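Myosin-2 (Saccharomyces cerevisiae, PDB 6IXO) carries organelles and proteins along polarized actin cables, with its motor domain pulling on actin filaments and its globular tail binding cargo receptors. Local coordinates at residues F219-E222 with N223-H227. Residues are numbered along the deposited sequence; the frame is centred on the assembly and turned at random. Where two conformers were deposited one is given.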
ATOM      1  N   PHE A 219      13.466  -0.200   1.430  1.00 40.10           N
ATOM      2  CA  PHE A 219      13.335  -1.573   0.919  1.00 40.90           C
ATOM      3  C   PHE A 219      13.407  -1.612  -0.596  1.00 41.16           C
ATOM      4  O   PHE A 219      13.037  -2.624  -1.197  1.00 41.96           O
ATOM      5  CB  PHE A 219      12.026  -2.245   1.380  1.00 33.11           C
ATOM      6  CG  PHE A 219      11.954  -2.482   2.865  1.00 39.19           C
ATOM      7  CD1 PHE A 219      13.025  -2.144   3.695  1.00 42.28           C
ATOM      8  CD2 PHE A 219      10.792  -3.007   3.444  1.00 40.89           C
ATOM      9  CE1 PHE A 219      12.959  -2.326   5.075  1.00 45.48           C
ATOM     10  CE2 PHE A 219      10.719  -3.198   4.815  1.00 41.64           C
ATOM     11  CZ  PHE A 219      11.812  -2.854   5.637  1.00 46.77           C
ATOM     12  N   HIS A 220      13.864  -0.506  -1.194  1.00 38.27           N
ATOM     13  CA  HIS A 220      14.095  -0.409  -2.632  1.00 42.24           C
ATOM     14  C   HIS A 220      12.835  -0.686  -3.441  1.00 39.79           C
ATOM     15  O   HIS A 220      12.873  -1.366  -4.443  1.00 39.16           O
ATOM     16  CB  HIS A 220      15.223  -1.384  -3.048  1.00 46.37           C
ATOM     17  CG  HIS A 220      16.440  -1.275  -2.184  1.00 54.46           C
ATOM     18  ND1 HIS A 220      17.281  -0.183  -2.225  1.00 65.19           N
ATOM     19  CD2 HIS A 220      16.941  -2.103  -1.238  1.00 55.93           C
ATOM     20  CE1 HIS A 220      18.260  -0.354  -1.356  1.00 65.77           C
ATOM     21  NE2 HIS A 220      18.079  -1.510  -0.744  1.00 63.24           N
ATOM     22  N   ILE A 221      11.712  -0.149  -3.005  1.00 37.41           N
ATOM     23  CA  ILE A 221      10.464  -0.348  -3.731  1.00 38.82           C
ATOM     24  C   ILE A 221      10.349   0.687  -4.821  1.00 40.00           C
ATOM     25  O   ILE A 221      10.632   1.861  -4.593  1.00 41.75           O
ATOM     26  CB  ILE A 221       9.226  -0.218  -2.815  1.00 37.38           C
ATOM     27  CG1 ILE A 221       9.271  -1.270  -1.718  1.00 43.55           C
ATOM     28  CG2 ILE A 221       7.942  -0.383  -3.637  1.00 30.36           C
ATOM     29  CD1 ILE A 221       9.278  -2.676  -2.265  1.00 45.76           C
ATOM     30  N   GLU A 222       9.892   0.260  -5.987  1.00 42.12           N
ATOM     31  CA  GLU A 222       9.723   1.147  -7.138  1.00 48.85           C
ATOM     32  C   GLU A 222       8.780   2.358  -6.817  1.00 46.47           C
ATOM     33  O   GLU A 222       7.706   2.180  -6.248  1.00 37.48           O
ATOM     34  CB  GLU A 222       9.218   0.293  -8.319  1.00 53.61           C
ATOM     35  CG  GLU A 222      10.279  -0.757  -8.902  1.00 50.76           C
ATOM     36  CD  GLU A 222      10.306  -2.176  -8.223  1.00 57.71           C
ATOM     37  OE1 GLU A 222      10.830  -3.145  -8.868  1.00 59.63           O
ATOM     38  OE2 GLU A 222       9.847  -2.346  -7.057  1.00 46.49           O
ATOM     39  N   ASN A 223       9.209   3.580  -7.165  1.00 42.02           N
ATOM     40  CA  ASN A 223       8.472   4.795  -6.800  0.53 41.83           C
ATOM     41  C   ASN A 223       7.016   4.827  -7.282  1.00 40.16           C
ATOM     42  O   ASN A 223       6.161   5.446  -6.637  1.00 36.04           O
ATOM     43  CB  ASN A 223       9.205   6.045  -7.318  0.53 45.83           C
ATOM     44  CG  ASN A 223      10.314   6.515  -6.377  0.53 53.21           C
ATOM     45  OD1 ASN A 223      10.388   6.093  -5.215  0.53 51.27           O
ATOM     46  ND2 ASN A 223      11.181   7.404  -6.874  0.53 59.95           N
ATOM     47  N   GLU A 224       6.722   4.188  -8.410  1.00 38.10           N
ATOM     48  CA  GLU A 224       5.324   4.106  -8.875  1.00 40.16           C
ATOM     49  C   GLU A 224       4.413   3.458  -7.846  1.00 35.30           C
ATOM     50  O   GLU A 224       3.235   3.779  -7.740  1.00 34.91           O
ATOM     51  CB  GLU A 224       5.236   3.292 -10.171  1.00 45.68           C
ATOM     52  CG  GLU A 224       5.862   3.969 -11.350  1.00 51.58           C
ATOM     53  CD  GLU A 224       7.352   3.642 -11.536  1.00 61.81           C
ATOM     54  OE1 GLU A 224       8.002   3.043 -10.640  1.00 56.90           O
ATOM     55  OE2 GLU A 224       7.868   3.997 -12.609  1.00 68.44           O
ATOM     56  N   VAL A 225       4.958   2.516  -7.101  1.00 31.07           N
ATOM     57  CA  VAL A 225       4.152   1.793  -6.148  1.00 30.25           C
ATOM     58  C   VAL A 225       3.854   2.687  -4.940  1.00 29.84           C
ATOM     59  O   VAL A 225       2.731   2.719  -4.397  1.00 30.29           O
ATOM     60  CB  VAL A 225       4.875   0.520  -5.695  1.00 31.56           C
ATOM     61  CG1 VAL A 225       4.150  -0.099  -4.512  1.00 28.65           C
ATOM     62  CG2 VAL A 225       5.000  -0.498  -6.881  1.00 29.48           C
ATOM     63  N   PHE A 226       4.876   3.407  -4.512  1.00 29.93           N
ATOM     64  CA  PHE A 226       4.693   4.405  -3.460  1.00 29.05           C
ATOM     65  C   PHE A 226       3.600   5.415  -3.852  1.00 30.08           C
ATOM     66  O   PHE A 226       2.683   5.745  -3.056  1.00 28.89           O
ATOM     67  CB  PHE A 226       6.023   5.121  -3.186  1.00 31.35           C
ATOM     68  CG  PHE A 226       5.849   6.351  -2.265  1.00 30.63           C
ATOM     69  CD1 PHE A 226       5.609   6.172  -0.925  1.00 28.71           C
ATOM     70  CD2 PHE A 226       5.958   7.611  -2.767  1.00 32.63           C
ATOM     71  CE1 PHE A 226       5.437   7.287  -0.035  1.00 31.20           C
ATOM     72  CE2 PHE A 226       5.798   8.756  -1.915  1.00 37.45           C
ATOM     73  CZ  PHE A 226       5.536   8.581  -0.542  1.00 35.37           C
ATOM     74  N   HIS A 227       3.696   5.930  -5.082  1.00 30.92           N
ATOM     75  CA  HIS A 227       2.699   6.883  -5.573  0.58 32.63           C
ATOM     76  C   HIS A 227       1.292   6.299  -5.495  1.00 31.64           C
ATOM     77  O   HIS A 227       0.355   6.965  -5.069  1.00 26.20           O
ATOM     78  CB  HIS A 227       2.991   7.323  -7.020  0.58 29.92           C
ATOM     79  CG  HIS A 227       2.063   8.393  -7.506  0.58 38.24           C
ATOM     80  ND1 HIS A 227       0.892   8.115  -8.184  0.58 42.61           N
ATOM     81  CD2 HIS A 227       2.097   9.739  -7.356  0.58 37.62           C
ATOM     82  CE1 HIS A 227       0.256   9.247  -8.442  0.58 39.18           C
ATOM     83  NE2 HIS A 227       0.966  10.245  -7.949  0.58 37.11           N
TER
HETATM   84  O   HOH W   1       9.772   4.313  -3.071  1.00 45.08           O
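The main-chain carbonyl of E222 receives V225 N over one face of its plane, and this hydrogen bond marks the start of helix 223-247, with E222 at the N-cap position. The donor lies 42° out of the carbonyl plane; V225 N to E222 O measures 2.9 Å, and the N-H...O angle is 145°, so the bond is bent in the tight first turn. The ring of F226 packs edge-to-face (T-shaped) with that of Y213 on helix 202-218. The carboxylate of E224 turns back toward the helix start, bringing OE1 to 3.8 Å from E222 CB. That of E222 heads elsewhere: a bend at its second torsion (chi2 88°) turns the chain aside, and its OE2 forms a salt bridge with R387. The two acids' charged oxygens E222 OE2 and E224 OE1 stand 6.7 Å apart, which should limit any mutual repulsion. On the next step, H227 N reaches N223 O at 3.0 Å, evidence that regular i to i+4 pairing has begun. Before the N-cap, H220, with its positive phi, is the C-prime residue of the Schellman motif that ends helix 202-218, in which I221 N bonds to M216 O; residues 219-222 then link it to helix 223-247 within the cargo-binding tail. I221 holds its CG2 anti to the backbone N, which directs that methyl to V225 CB at 3.8 Å; the two buried side chains meet obliquely. Beyond them, I221 packs on V102 and A106 of helix 97-124, while V225 touches F381, tying the turn to neighbouring parts of the domain. A water bridge to N223 OD1 (2.9 Å) is tentative, resting on one of two conformers, but the same water also donates to I221 O at 3.0 Å.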